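Local coordinates for uncharacterized metal-dependent hydrolase (Pyrococcus horikoshii, PDB 3IGH), which probably hydrolyses carbon-nitrogen bonds other than peptide bonds, as a metal-dependent member of the amidohydrolase family whose natural substrate is not known, at residues H28-Y33 with A453-K458; R83-I88 with I92-R97; V323-F328 with L348-N353. All coordinates share one frame; numbering follows the deposited sequence. Where two conformers were deposited one is given.

Interaction 1 of 3, residues H28-Y33 with A453-K458; sequences HGKVIY and ASDIGK
K30 brings its ammonium end alongside OD2 of the D455 carboxylate, and this one pair carries the contact. The lysine chain is extended beyond CG and meets the aspartate at about a right angle, so only its last two atoms come close: NZ lies 3.4 Å from D455 OD2, and CE lies 3.7 Å from D455 OD2. The first distance marks a salt bridge whose hydrogen bond is weak. On the other side, CG of D455 sits between its backbone N and carbonyl carbon (chi1 58°), the crowded position, and the carboxylate leans out from the type I turn that runs from A453 to I456.

The backbones stay well apart, K30 CA and D455 CA being 8.9 Å from each other, and the two segments bury only 79 Å² together. The chain around G462 to A465 touches both segments, bonding to the backbone of G29 and V31, while D455 packs on K464. K30 opens strand 30-35 at the margin of the small N-terminal sheet, and D455 belongs to the loop after helix 436-450. Their pair adds a weak link to a junction made mainly by those backbone bonds.

K30 NZ also has a weak bond to G462 O, and K30 packs on H28 of the second subunit. With one long ion pair at a partly exposed site, the attraction is probably modest and largely electrostatic.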
ATOM      1  N   HIS A  28      -8.105 -17.941  -5.264  1.00 45.74           N
ATOM      2  CA  HIS A  28      -7.902 -16.494  -5.104  0.50 48.74           C
ATOM      3  C   HIS A  28      -6.594 -15.984  -5.729  1.00 50.54           C
ATOM      4  O   HIS A  28      -5.801 -15.294  -5.071  1.00 47.40           O
ATOM      5  CB  HIS A  28      -8.010 -16.083  -3.624  0.50 49.76           C
ATOM      6  CG  HIS A  28      -9.395 -16.206  -3.059  0.50 56.58           C
ATOM      7  ND1 HIS A  28      -9.751 -17.196  -2.170  0.50 51.30           N
ATOM      8  CD2 HIS A  28     -10.509 -15.463  -3.262  0.50 53.90           C
ATOM      9  CE1 HIS A  28     -11.025 -17.057  -1.846  0.50 54.76           C
ATOM     10  NE2 HIS A  28     -11.509 -16.015  -2.498  0.50 44.67           N
ATOM     11  N   GLY A  29      -6.367 -16.345  -6.990  1.00 46.00           N
ATOM     12  CA  GLY A  29      -5.193 -15.892  -7.726  1.00 41.52           C
ATOM     13  C   GLY A  29      -3.891 -16.576  -7.365  1.00 41.67           C
ATOM     14  O   GLY A  29      -2.836 -16.142  -7.811  1.00 46.47           O
ATOM     15  N   LYS A  30      -3.951 -17.634  -6.558  1.00 36.79           N
ATOM     16  CA  LYS A  30      -2.744 -18.395  -6.201  1.00 39.10           C
ATOM     17  C   LYS A  30      -2.878 -19.888  -6.485  1.00 40.73           C
ATOM     18  O   LYS A  30      -3.947 -20.455  -6.302  1.00 42.60           O
ATOM     19  CB  LYS A  30      -2.367 -18.170  -4.733  1.00 46.23           C
ATOM     20  CG  LYS A  30      -1.755 -16.796  -4.455  1.00 51.11           C
ATOM     21  CD  LYS A  30      -0.864 -16.827  -3.225  1.00 68.15           C
ATOM     22  CE  LYS A  30      -0.050 -15.544  -3.096  1.00 66.12           C
ATOM     23  NZ  LYS A  30       1.003 -15.673  -2.053  1.00 76.24           N
ATOM     24  N   VAL A  31      -1.787 -20.506  -6.937  1.00 35.96           N
ATOM     25  CA  VAL A  31      -1.722 -21.953  -7.148  1.00 39.52           C
ATOM     26  C   VAL A  31      -1.687 -22.658  -5.789  1.00 42.61           C
ATOM     27  O   VAL A  31      -0.887 -22.305  -4.920  1.00 44.09           O
ATOM     28  CB  VAL A  31      -0.475 -22.348  -7.986  1.00 38.68           C
ATOM     29  CG1 VAL A  31      -0.311 -23.866  -8.055  1.00 35.24           C
ATOM     30  CG2 VAL A  31      -0.546 -21.730  -9.404  1.00 33.92           C
ATOM     31  N   ILE A  32      -2.565 -23.635  -5.588  1.00 39.00           N
ATOM     32  CA  ILE A  32      -2.555 -24.394  -4.323  1.00 39.20           C
ATOM     33  C   ILE A  32      -2.255 -25.884  -4.486  1.00 44.55           C
ATOM     34  O   ILE A  32      -1.859 -26.564  -3.530  1.00 42.75           O
ATOM     35  CB  ILE A  32      -3.830 -24.152  -3.490  1.00 47.14           C
ATOM     36  CG1 ILE A  32      -5.086 -24.533  -4.269  1.00 49.03           C
ATOM     37  CG2 ILE A  32      -3.905 -22.694  -3.072  1.00 39.33           C
ATOM     38  CD1 ILE A  32      -6.289 -24.785  -3.382  1.00 59.40           C
ATOM     39  N   TYR A  33      -2.436 -26.378  -5.708  1.00 37.85           N
ATOM     40  CA  TYR A  33      -2.021 -27.715  -6.086  1.00 42.76           C
ATOM     41  C   TYR A  33      -1.498 -27.700  -7.525  1.00 38.27           C
ATOM     42  O   TYR A  33      -2.086 -27.068  -8.397  1.00 35.96           O
ATOM     43  CB  TYR A  33      -3.177 -28.722  -5.931  1.00 44.17           C
ATOM     44  CG  TYR A  33      -2.833 -30.122  -6.401  1.00 45.19           C
ATOM     45  CD1 TYR A  33      -2.070 -30.978  -5.605  1.00 50.49           C
ATOM     46  CD2 TYR A  33      -3.260 -30.585  -7.647  1.00 50.82           C
ATOM     47  CE1 TYR A  33      -1.738 -32.257  -6.040  1.00 54.15           C
ATOM     48  CE2 TYR A  33      -2.938 -31.859  -8.089  1.00 53.94           C
ATOM     49  CZ  TYR A  33      -2.176 -32.688  -7.285  1.00 52.32           C
ATOM     50  OH  TYR A  33      -1.856 -33.951  -7.728  1.00 54.42           O
ATOM     51  N   ALA A 453       9.982 -10.198  -6.520  1.00 29.17           N
ATOM     52  CA  ALA A 453       8.598 -10.663  -6.494  1.00 33.35           C
ATOM     53  C   ALA A 453       8.642 -12.133  -6.146  1.00 37.63           C
ATOM     54  O   ALA A 453       8.741 -12.981  -7.046  1.00 40.93           O
ATOM     55  CB  ALA A 453       7.971 -10.475  -7.845  1.00 30.55           C
ATOM     56  N   SER A 454       8.579 -12.443  -4.851  1.00 37.94           N
ATOM     57  CA  SER A 454       8.899 -13.799  -4.386  1.00 41.66           C
ATOM     58  C   SER A 454       7.812 -14.829  -4.704  1.00 42.55           C
ATOM     59  O   SER A 454       8.075 -16.033  -4.706  1.00 46.93           O
ATOM     60  CB  SER A 454       9.219 -13.803  -2.887  1.00 50.04           C
ATOM     61  OG  SER A 454       8.089 -13.394  -2.140  1.00 50.76           O
ATOM     62  N   ASP A 455       6.601 -14.359  -4.992  1.00 37.94           N
ATOM     63  CA  ASP A 455       5.498 -15.268  -5.321  1.00 36.30           C
ATOM     64  C   ASP A 455       5.077 -15.216  -6.795  1.00 35.84           C
ATOM     65  O   ASP A 455       3.953 -15.561  -7.134  1.00 31.71           O
ATOM     66  CB  ASP A 455       4.303 -15.026  -4.391  1.00 40.19           C
ATOM     67  CG  ASP A 455       3.785 -13.592  -4.451  1.00 47.47           C
ATOM     68  OD1 ASP A 455       4.391 -12.752  -5.152  1.00 53.30           O
ATOM     69  OD2 ASP A 455       2.766 -13.303  -3.791  1.00 55.48           O
ATOM     70  N   ILE A 456       5.969 -14.762  -7.669  1.00 33.09           N
ATOM     71  CA  ILE A 456       5.675 -14.744  -9.102  1.00 30.61           C
ATOM     72  C   ILE A 456       6.768 -15.505  -9.850  1.00 33.56           C
ATOM     73  O   ILE A 456       7.918 -15.537  -9.406  1.00 33.22           O
ATOM     74  CB  ILE A 456       5.520 -13.282  -9.644  1.00 33.26           C
ATOM     75  CG1 ILE A 456       4.425 -12.527  -8.873  1.00 28.89           C
ATOM     76  CG2 ILE A 456       5.254 -13.271 -11.164  1.00 28.32           C
ATOM     77  CD1 ILE A 456       4.183 -11.076  -9.306  1.00 31.79           C
ATOM     78  N   GLY A 457       6.408 -16.143 -10.961  1.00 35.36           N
ATOM     79  CA  GLY A 457       7.412 -16.653 -11.892  1.00 30.14           C
ATOM     80  C   GLY A 457       7.378 -18.154 -12.111  1.00 32.58           C
ATOM     81  O   GLY A 457       7.924 -18.650 -13.101  1.00 35.09           O
ATOM     82  N   LYS A 458       6.753 -18.868 -11.173  1.00 33.53           N
ATOM     83  CA  LYS A 458       6.545 -20.314 -11.288  0.50 38.75           C
ATOM     84  C   LYS A 458       5.063 -20.636 -11.097  1.00 40.25           C
ATOM     85  O   LYS A 458       4.301 -19.800 -10.615  1.00 39.13           O
ATOM     86  CB  LYS A 458       7.383 -21.069 -10.254  0.50 40.19           C
ATOM     87  CG  LYS A 458       8.885 -21.066 -10.516  0.50 41.81           C
ATOM     88  CD  LYS A 458       9.609 -21.967  -9.518  0.50 42.56           C
ATOM     89  CE  LYS A 458      11.117 -21.769  -9.560  0.50 54.24           C
ATOM     90  NZ  LYS A 458      11.747 -22.287 -10.807  0.50 53.80           N
TER

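Interaction 2 of 3, residues R83-I88 with I92-R97; sequences RGAKSI and IQRLKR
R94 turns its CG anti to the carbonyl carbon (chi1 -68°) and then runs extended from CG to NE, which carries its guanidinium from helix 88-96 back to the backbone of R83, G84 and A85. The setting is an N-capped helix start: S87 is the N-cap, its OG bonded to E90 N, and I88 begins the first turn.

At the far end of the arginine, NH1 donates to R83 O over 2.9 Å, with an N-H...O angle of 153°. At the acceptor the donor stands 44° out of the carbonyl plane, not on a lone pair. A85 covers one face of the guanidinium, its CB 4.0 Å above the plane and over the centre, while A85 N lies 3.7 Å from R94 NH2 in a contact without a hydrogen bond. D81 O takes a further bond from NH1, and E90 forms a salt bridge with NH2, so the group is held from the strand, the loop and the helix. A leucine in place of R94 would probably leave the R83 and D81 carbonyls without this donor and E90 without its charged mate.

R83 itself points its CB away from the helix, and its own guanidinium pairs with D81. Within the first turn, I92 N donates to I88 O. Beside this bond the two isoleucines meet through single branches, I88 CG2 lying 4.1 Å from I92 CG1, and that same CG1 comes to 3.3 Å from I88 O.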
ATOM      1  N   ARG A  83       7.877   7.818 -39.267  1.00 38.25           N
ATOM      2  CA  ARG A  83       8.942   7.060 -39.919  1.00 43.75           C
ATOM      3  C   ARG A  83       8.568   6.812 -41.372  1.00 38.38           C
ATOM      4  O   ARG A  83       7.430   6.453 -41.673  1.00 36.39           O
ATOM      5  CB  ARG A  83       9.177   5.726 -39.213  1.00 44.08           C
ATOM      6  CG  ARG A  83       9.809   5.856 -37.842  1.00 45.29           C
ATOM      7  CD  ARG A  83       9.938   4.500 -37.182  1.00 42.50           C
ATOM      8  NE  ARG A  83       8.629   3.892 -36.963  1.00 43.76           N
ATOM      9  CZ  ARG A  83       8.441   2.725 -36.359  1.00 58.31           C
ATOM     10  NH1 ARG A  83       9.477   2.029 -35.916  1.00 53.09           N
ATOM     11  NH2 ARG A  83       7.215   2.254 -36.196  1.00 48.17           N
ATOM     12  N   GLY A  84       9.517   7.052 -42.267  1.00 41.45           N
ATOM     13  CA  GLY A  84       9.276   6.852 -43.688  1.00 45.54           C
ATOM     14  C   GLY A  84       8.530   7.961 -44.415  1.00 51.33           C
ATOM     15  O   GLY A  84       8.279   7.831 -45.614  1.00 52.91           O
ATOM     16  N   ALA A  85       8.162   9.036 -43.709  1.00 47.46           N
ATOM     17  CA  ALA A  85       7.530  10.203 -44.345  1.00 41.60           C
ATOM     18  C   ALA A  85       8.532  10.866 -45.289  1.00 39.04           C
ATOM     19  O   ALA A  85       9.662  11.172 -44.899  1.00 39.96           O
ATOM     20  CB  ALA A  85       7.021  11.200 -43.302  1.00 39.10           C
ATOM     21  N   LYS A  86       8.112  11.058 -46.536  1.00 46.00           N
ATOM     22  CA  LYS A  86       9.023  11.441 -47.609  1.00 53.40           C
ATOM     23  C   LYS A  86       8.961  12.917 -48.000  1.00 53.78           C
ATOM     24  O   LYS A  86       9.749  13.365 -48.835  1.00 49.93           O
ATOM     25  CB  LYS A  86       8.798  10.549 -48.838  1.00 58.12           C
ATOM     26  CG  LYS A  86       9.227   9.089 -48.657  1.00 64.74           C
ATOM     27  CD  LYS A  86      10.719   8.961 -48.327  1.00 59.94           C
ATOM     28  CE  LYS A  86      11.172   7.507 -48.339  1.00 76.59           C
ATOM     29  NZ  LYS A  86      10.558   6.706 -47.244  1.00 77.42           N
ATOM     30  N   SER A  87       8.031  13.658 -47.396  1.00 52.51           N
ATOM     31  CA  SER A  87       7.877  15.100 -47.635  1.00 51.04           C
ATOM     32  C   SER A  87       7.224  15.779 -46.441  1.00 50.06           C
ATOM     33  O   SER A  87       6.568  15.115 -45.636  1.00 45.03           O
ATOM     34  CB  SER A  87       7.015  15.351 -48.872  1.00 47.04           C
ATOM     35  OG  SER A  87       5.723  14.790 -48.706  1.00 50.61           O
ATOM     36  N   ILE A  88       7.390  17.101 -46.344  1.00 53.80           N
ATOM     37  CA  ILE A  88       6.684  17.912 -45.344  1.00 50.82           C
ATOM     38  C   ILE A  88       5.175  17.709 -45.480  1.00 52.63           C
ATOM     39  O   ILE A  88       4.475  17.535 -44.478  1.00 54.07           O
ATOM     40  CB  ILE A  88       7.065  19.424 -45.439  1.00 49.48           C
ATOM     41  CG1 ILE A  88       8.563  19.639 -45.169  1.00 53.03           C
ATOM     42  CG2 ILE A  88       6.218  20.290 -44.491  1.00 55.11           C
ATOM     43  CD1 ILE A  88       9.089  19.051 -43.856  1.00 46.43           C
ATOM     44  N   ILE A  92       2.684  16.503 -42.499  1.00 46.05           N
ATOM     45  CA  ILE A  92       1.535  17.293 -42.027  1.00 44.74           C
ATOM     46  C   ILE A  92       0.239  16.487 -42.141  1.00 40.56           C
ATOM     47  O   ILE A  92      -0.616  16.539 -41.254  1.00 46.31           O
ATOM     48  CB  ILE A  92       1.409  18.668 -42.781  1.00 45.68           C
ATOM     49  CG1 ILE A  92       2.678  19.517 -42.618  1.00 41.82           C
ATOM     50  CG2 ILE A  92       0.165  19.457 -42.338  1.00 49.43           C
ATOM     51  CD1 ILE A  92       2.975  19.994 -41.203  1.00 47.89           C
ATOM     52  N   GLN A  93       0.115  15.724 -43.222  1.00 46.20           N
ATOM     53  CA  GLN A  93      -1.046  14.874 -43.449  1.00 52.57           C
ATOM     54  C   GLN A  93      -1.214  13.842 -42.324  1.00 52.61           C
ATOM     55  O   GLN A  93      -2.328  13.643 -41.823  1.00 49.21           O
ATOM     56  CB  GLN A  93      -0.938  14.195 -44.817  1.00 56.42           C
ATOM     57  CG  GLN A  93      -2.258  13.665 -45.369  1.00 74.23           C
ATOM     58  CD  GLN A  93      -2.114  12.987 -46.731  1.00 74.95           C
ATOM     59  OE1 GLN A  93      -3.108  12.744 -47.421  1.00 94.07           O
ATOM     60  NE2 GLN A  93      -0.877  12.678 -47.122  1.00 87.25           N
ATOM     61  N   ARG A  94      -0.101  13.225 -41.912  1.00 46.82           N
ATOM     62  CA  ARG A  94      -0.094  12.255 -40.806  1.00 44.01           C
ATOM     63  C   ARG A  94      -0.471  12.899 -39.474  1.00 38.66           C
ATOM     64  O   ARG A  94      -1.279  12.349 -38.713  1.00 45.04           O
ATOM     65  CB  ARG A  94       1.275  11.573 -40.685  1.00 38.14           C
ATOM     66  CG  ARG A  94       1.613  10.641 -41.840  1.00 43.31           C
ATOM     67  CD  ARG A  94       2.920   9.900 -41.600  1.00 51.26           C
ATOM     68  NE  ARG A  94       3.387   9.234 -42.811  1.00 51.13           N
ATOM     69  CZ  ARG A  94       4.308   8.275 -42.845  1.00 58.90           C
ATOM     70  NH1 ARG A  94       4.873   7.835 -41.725  1.00 44.40           N
ATOM     71  NH2 ARG A  94       4.656   7.744 -44.010  1.00 39.90           N
ATOM     72  N   LEU A  95       0.101  14.068 -39.205  1.00 40.37           N
ATOM     73  CA  LEU A  95      -0.179  14.782 -37.960  1.00 46.76           C
ATOM     74  C   LEU A  95      -1.628  15.269 -37.851  1.00 53.31           C
ATOM     75  O   LEU A  95      -2.192  15.305 -36.755  1.00 53.09           O
ATOM     76  CB  LEU A  95       0.808  15.932 -37.762  1.00 42.70           C
ATOM     77  CG  LEU A  95       2.249  15.492 -37.508  1.00 45.07           C
ATOM     78  CD1 LEU A  95       3.174  16.673 -37.609  1.00 43.25           C
ATOM     79  CD2 LEU A  95       2.400  14.777 -36.144  1.00 38.58           C
ATOM     80  N   LYS A  96      -2.231  15.608 -38.990  1.00 53.25           N
ATOM     81  CA  LYS A  96      -3.643  16.010 -39.035  1.00 55.12           C
ATOM     82  C   LYS A  96      -4.616  14.870 -38.713  1.00 50.35           C
ATOM     83  O   LYS A  96      -5.737  15.121 -38.282  1.00 53.63           O
ATOM     84  CB  LYS A  96      -3.987  16.654 -40.383  1.00 53.10           C
ATOM     85  CG  LYS A  96      -3.516  18.096 -40.504  1.00 60.64           C
ATOM     86  CD  LYS A  96      -4.139  18.794 -41.705  1.00 84.61           C
ATOM     87  CE  LYS A  96      -3.746  20.266 -41.750  1.00 90.21           C
ATOM     88  NZ  LYS A  96      -4.400  20.980 -42.877  1.00 97.32           N
ATOM     89  N   ARG A  97      -4.182  13.627 -38.912  1.00 51.48           N
ATOM     90  CA  ARG A  97      -4.988  12.456 -38.557  1.00 57.24           C
ATOM     91  C   ARG A  97      -4.871  12.081 -37.074  1.00 61.44           C
ATOM     92  O   ARG A  97      -5.659  11.272 -36.575  1.00 64.89           O
ATOM     93  CB  ARG A  97      -4.603  11.246 -39.412  1.00 55.51           C
ATOM     94  CG  ARG A  97      -4.949  11.355 -40.886  1.00 75.74           C
ATOM     95  CD  ARG A  97      -4.300  10.211 -41.648  1.00 97.51           C
ATOM     96  NE  ARG A  97      -4.209  10.468 -43.084  1.00110.75           N
ATOM     97  CZ  ARG A  97      -3.254   9.983 -43.875  1.00117.13           C
ATOM     98  NH1 ARG A  97      -3.259  10.274 -45.168  1.00124.50           N
ATOM     99  NH2 ARG A  97      -2.286   9.219 -43.379  1.00111.38           N
TER

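Interaction 3 of 3, residues V323-F328 with L348-N353; sequences VALDVF and LERVKN
D326 and R350 make the close polar part of this contact, with both terminal guanidinium nitrogens, NH1 and NH2, converging on one carboxylate oxygen. R350 NH1 lies 2.7 Å from D326 OD1, while NH2 reaches the same OD1 at 3.1 Å in a weak, more bent bond. NH1 approaches on the anti lone pair of OD1, and the oxygen sits near the guanidinium plane. OD2 is taken instead by R294, which makes this a single-oxygen grip and not a two-oxygen fork; the carboxylate and guanidinium planes are turned 55° apart. R350 NH1 also pairs with E329, which sets alternating charges in a row and probably steadies all four.

L325 covers one face of the guanidinium, its CB 3.5 Å from the plane and offset toward the rim. Its CD1 runs alongside the aliphatic stem at 4.0 Å from R350 CD, the two side chains sliding past each other in opposite directions. The extended stem, with CG anti to the backbone N (chi1 -166°), spans the gap between the helices.

Helices 318-331 and 345-354 are outer helices of the TIM-barrel fold of the amidohydrolases. Their short segments run nearly in the same sense, at 27°, with axes 11.0 Å apart. That spacing is wide, and the direct apolar contact between the helices is correspondingly thin: L325 CD1 just meets V351 CG2 at 4.2 Å. The two sides of the contact thus differ. The salt bridge is short and tightly drawn but partly exposed to solvent, whereas L325 and V351 are buried yet touch each other loosely, V351 leaning further on V356 and V392.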
ATOM      1  N   VAL A 323      31.304   1.875 -11.009  1.00 30.82           N
ATOM      2  CA  VAL A 323      30.659   2.867 -10.159  1.00 32.47           C
ATOM      3  C   VAL A 323      29.433   2.266  -9.461  1.00 36.57           C
ATOM      4  O   VAL A 323      29.285   2.405  -8.247  1.00 30.73           O
ATOM      5  CB  VAL A 323      30.274   4.139 -10.963  1.00 35.57           C
ATOM      6  CG1 VAL A 323      29.454   5.120 -10.119  1.00 29.92           C
ATOM      7  CG2 VAL A 323      31.522   4.822 -11.515  1.00 38.26           C
ATOM      8  N   ALA A 324      28.577   1.582 -10.223  1.00 30.54           N
ATOM      9  CA  ALA A 324      27.392   0.924  -9.654  1.00 29.32           C
ATOM     10  C   ALA A 324      27.780  -0.125  -8.630  1.00 26.40           C
ATOM     11  O   ALA A 324      27.177  -0.196  -7.548  1.00 29.62           O
ATOM     12  CB  ALA A 324      26.516   0.294 -10.755  1.00 28.59           C
ATOM     13  N   LEU A 325      28.796  -0.925  -8.953  1.00 30.01           N
ATOM     14  CA  LEU A 325      29.245  -1.961  -8.034  1.00 31.02           C
ATOM     15  C   LEU A 325      29.876  -1.353  -6.761  1.00 33.18           C
ATOM     16  O   LEU A 325      29.704  -1.900  -5.673  1.00 31.48           O
ATOM     17  CB  LEU A 325      30.187  -2.958  -8.726  1.00 26.52           C
ATOM     18  CG  LEU A 325      29.589  -3.841  -9.843  1.00 31.60           C
ATOM     19  CD1 LEU A 325      30.668  -4.644 -10.554  1.00 33.12           C
ATOM     20  CD2 LEU A 325      28.509  -4.775  -9.323  1.00 36.24           C
ATOM     21  N   ASP A 326      30.548  -0.208  -6.907  1.00 31.82           N
ATOM     22  CA  ASP A 326      31.098   0.547  -5.764  1.00 32.49           C
ATOM     23  C   ASP A 326      29.991   0.976  -4.795  1.00 36.23           C
ATOM     24  O   ASP A 326      30.147   0.856  -3.576  1.00 33.41           O
ATOM     25  CB  ASP A 326      31.873   1.788  -6.238  1.00 30.98           C
ATOM     26  CG  ASP A 326      33.262   1.460  -6.787  1.00 33.64           C
ATOM     27  OD1 ASP A 326      33.707   0.304  -6.690  1.00 33.79           O
ATOM     28  OD2 ASP A 326      33.911   2.377  -7.332  1.00 38.53           O
ATOM     29  N   VAL A 327      28.868   1.446  -5.347  1.00 33.48           N
ATOM     30  CA  VAL A 327      27.711   1.871  -4.554  1.00 30.68           C
ATOM     31  C   VAL A 327      27.154   0.697  -3.748  1.00 31.40           C
ATOM     32  O   VAL A 327      26.954   0.806  -2.532  1.00 29.40           O
ATOM     33  CB  VAL A 327      26.617   2.529  -5.444  1.00 28.60           C
ATOM     34  CG1 VAL A 327      25.385   2.903  -4.631  1.00 25.17           C
ATOM     35  CG2 VAL A 327      27.176   3.776  -6.110  1.00 26.51           C
ATOM     36  N   PHE A 328      26.950  -0.439  -4.418  1.00 26.72           N
ATOM     37  CA  PHE A 328      26.428  -1.630  -3.759  1.00 31.76           C
ATOM     38  C   PHE A 328      27.400  -2.249  -2.731  1.00 30.94           C
ATOM     39  O   PHE A 328      26.970  -2.765  -1.686  1.00 34.18           O
ATOM     40  CB  PHE A 328      25.925  -2.658  -4.800  1.00 26.02           C
ATOM     41  CG  PHE A 328      24.677  -2.200  -5.552  1.00 25.86           C
ATOM     42  CD1 PHE A 328      23.713  -1.415  -4.926  1.00 28.44           C
ATOM     43  CD2 PHE A 328      24.466  -2.577  -6.878  1.00 31.45           C
ATOM     44  CE1 PHE A 328      22.562  -1.000  -5.605  1.00 31.25           C
ATOM     45  CE2 PHE A 328      23.323  -2.166  -7.569  1.00 29.34           C
ATOM     46  CZ  PHE A 328      22.372  -1.383  -6.938  1.00 29.16           C
ATOM     47  N   LEU A 348      32.992  -9.922 -13.717  1.00 39.84           N
ATOM     48  CA  LEU A 348      32.142 -11.096 -13.536  1.00 39.62           C
ATOM     49  C   LEU A 348      32.223 -11.649 -12.116  1.00 43.28           C
ATOM     50  O   LEU A 348      31.201 -11.969 -11.518  1.00 37.79           O
ATOM     51  CB  LEU A 348      32.494 -12.192 -14.547  1.00 41.40           C
ATOM     52  CG  LEU A 348      32.112 -11.983 -16.016  1.00 43.44           C
ATOM     53  CD1 LEU A 348      32.779 -13.032 -16.893  1.00 41.34           C
ATOM     54  CD2 LEU A 348      30.595 -12.019 -16.210  1.00 42.56           C
ATOM     55  N   GLU A 349      33.437 -11.736 -11.573  1.00 44.90           N
ATOM     56  CA  GLU A 349      33.628 -12.236 -10.212  1.00 44.41           C
ATOM     57  C   GLU A 349      33.122 -11.234  -9.169  1.00 39.30           C
ATOM     58  O   GLU A 349      32.615 -11.626  -8.116  1.00 38.60           O
ATOM     59  CB  GLU A 349      35.103 -12.583  -9.965  1.00 49.07           C
ATOM     60  CG  GLU A 349      35.368 -13.474  -8.737  1.00 69.20           C
ATOM     61  CD  GLU A 349      34.782 -14.886  -8.859  1.00 78.12           C
ATOM     62  OE1 GLU A 349      34.469 -15.487  -7.809  1.00 82.14           O
ATOM     63  OE2 GLU A 349      34.637 -15.400  -9.992  1.00 78.96           O
ATOM     64  N   ARG A 350      33.249  -9.943  -9.470  1.00 36.80           N
ATOM     65  CA  ARG A 350      32.749  -8.912  -8.561  1.00 37.73           C
ATOM     66  C   ARG A 350      31.218  -8.923  -8.504  1.00 38.47           C
ATOM     67  O   ARG A 350      30.636  -8.846  -7.418  1.00 33.42           O
ATOM     68  CB  ARG A 350      33.277  -7.532  -8.942  1.00 37.16           C
ATOM     69  CG  ARG A 350      33.066  -6.522  -7.840  1.00 34.15           C
ATOM     70  CD  ARG A 350      33.764  -5.222  -8.103  1.00 34.81           C
ATOM     71  NE  ARG A 350      33.501  -4.309  -6.998  1.00 37.87           N
ATOM     72  CZ  ARG A 350      33.473  -2.987  -7.102  1.00 35.29           C
ATOM     73  NH1 ARG A 350      33.232  -2.250  -6.022  1.00 38.32           N
ATOM     74  NH2 ARG A 350      33.690  -2.399  -8.276  1.00 37.76           N
ATOM     75  N   VAL A 351      30.583  -9.065  -9.669  1.00 36.58           N
ATOM     76  CA  VAL A 351      29.125  -9.265  -9.760  1.00 39.38           C
ATOM     77  C   VAL A 351      28.692 -10.463  -8.902  1.00 37.81           C
ATOM     78  O   VAL A 351      27.753 -10.364  -8.101  1.00 34.73           O
ATOM     79  CB  VAL A 351      28.658  -9.420 -11.246  1.00 37.42           C
ATOM     80  CG1 VAL A 351      27.266 -10.043 -11.342  1.00 35.01           C
ATOM     81  CG2 VAL A 351      28.685  -8.059 -11.962  1.00 38.08           C
ATOM     82  N   LYS A 352      29.414 -11.575  -9.046  1.00 40.80           N
ATOM     83  CA  LYS A 352      29.155 -12.791  -8.272  1.00 38.44           C
ATOM     84  C   LYS A 352      29.272 -12.549  -6.767  1.00 41.20           C
ATOM     85  O   LYS A 352      28.372 -12.911  -6.004  1.00 39.31           O
ATOM     86  CB  LYS A 352      30.109 -13.913  -8.700  1.00 39.36           C
ATOM     87  CG  LYS A 352      29.831 -15.253  -8.030  1.00 44.89           C
ATOM     88  CD  LYS A 352      30.790 -16.322  -8.514  1.00 57.50           C
ATOM     89  CE  LYS A 352      30.382 -17.691  -7.998  1.00 79.31           C
ATOM     90  NZ  LYS A 352      31.189 -18.773  -8.631  1.00 93.85           N
ATOM     91  N   ASN A 353      30.373 -11.919  -6.360  1.00 37.34           N
ATOM     92  CA  ASN A 353      30.659 -11.686  -4.947  1.00 39.46           C
ATOM     93  C   ASN A 353      29.683 -10.748  -4.250  1.00 38.53           C
ATOM     94  O   ASN A 353      29.355 -10.955  -3.083  1.00 39.74           O
ATOM     95  CB  ASN A 353      32.098 -11.197  -4.772  1.00 40.00           C
ATOM     96  CG  ASN A 353      33.126 -12.291  -5.066  1.00 53.29           C
ATOM     97  OD1 ASN A 353      32.823 -13.486  -4.994  1.00 58.67           O
ATOM     98  ND2 ASN A 353      34.345 -11.883  -5.408  1.00 50.09           N
TER

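The three contacts are separate, with no shared atoms. Interaction 1 closes the longest loop of the three, and both others are nested within it; interactions 2 and 3 follow in series. Centres of interactions 1 and 2 are 47 Å apart, as are those of 2 and 3, each pair on opposite sides of the chain's centre. Interactions 1 and 3 are nearer, about 15 Å between nearest atoms. All are peripheral: one joins the N-terminal sheet to the C-terminal loop, one folds an arginine of a helix back on the loop before it, and one pairs two barrel helices. No metal or ligand site is among the residues described, so none can be placed in the active site.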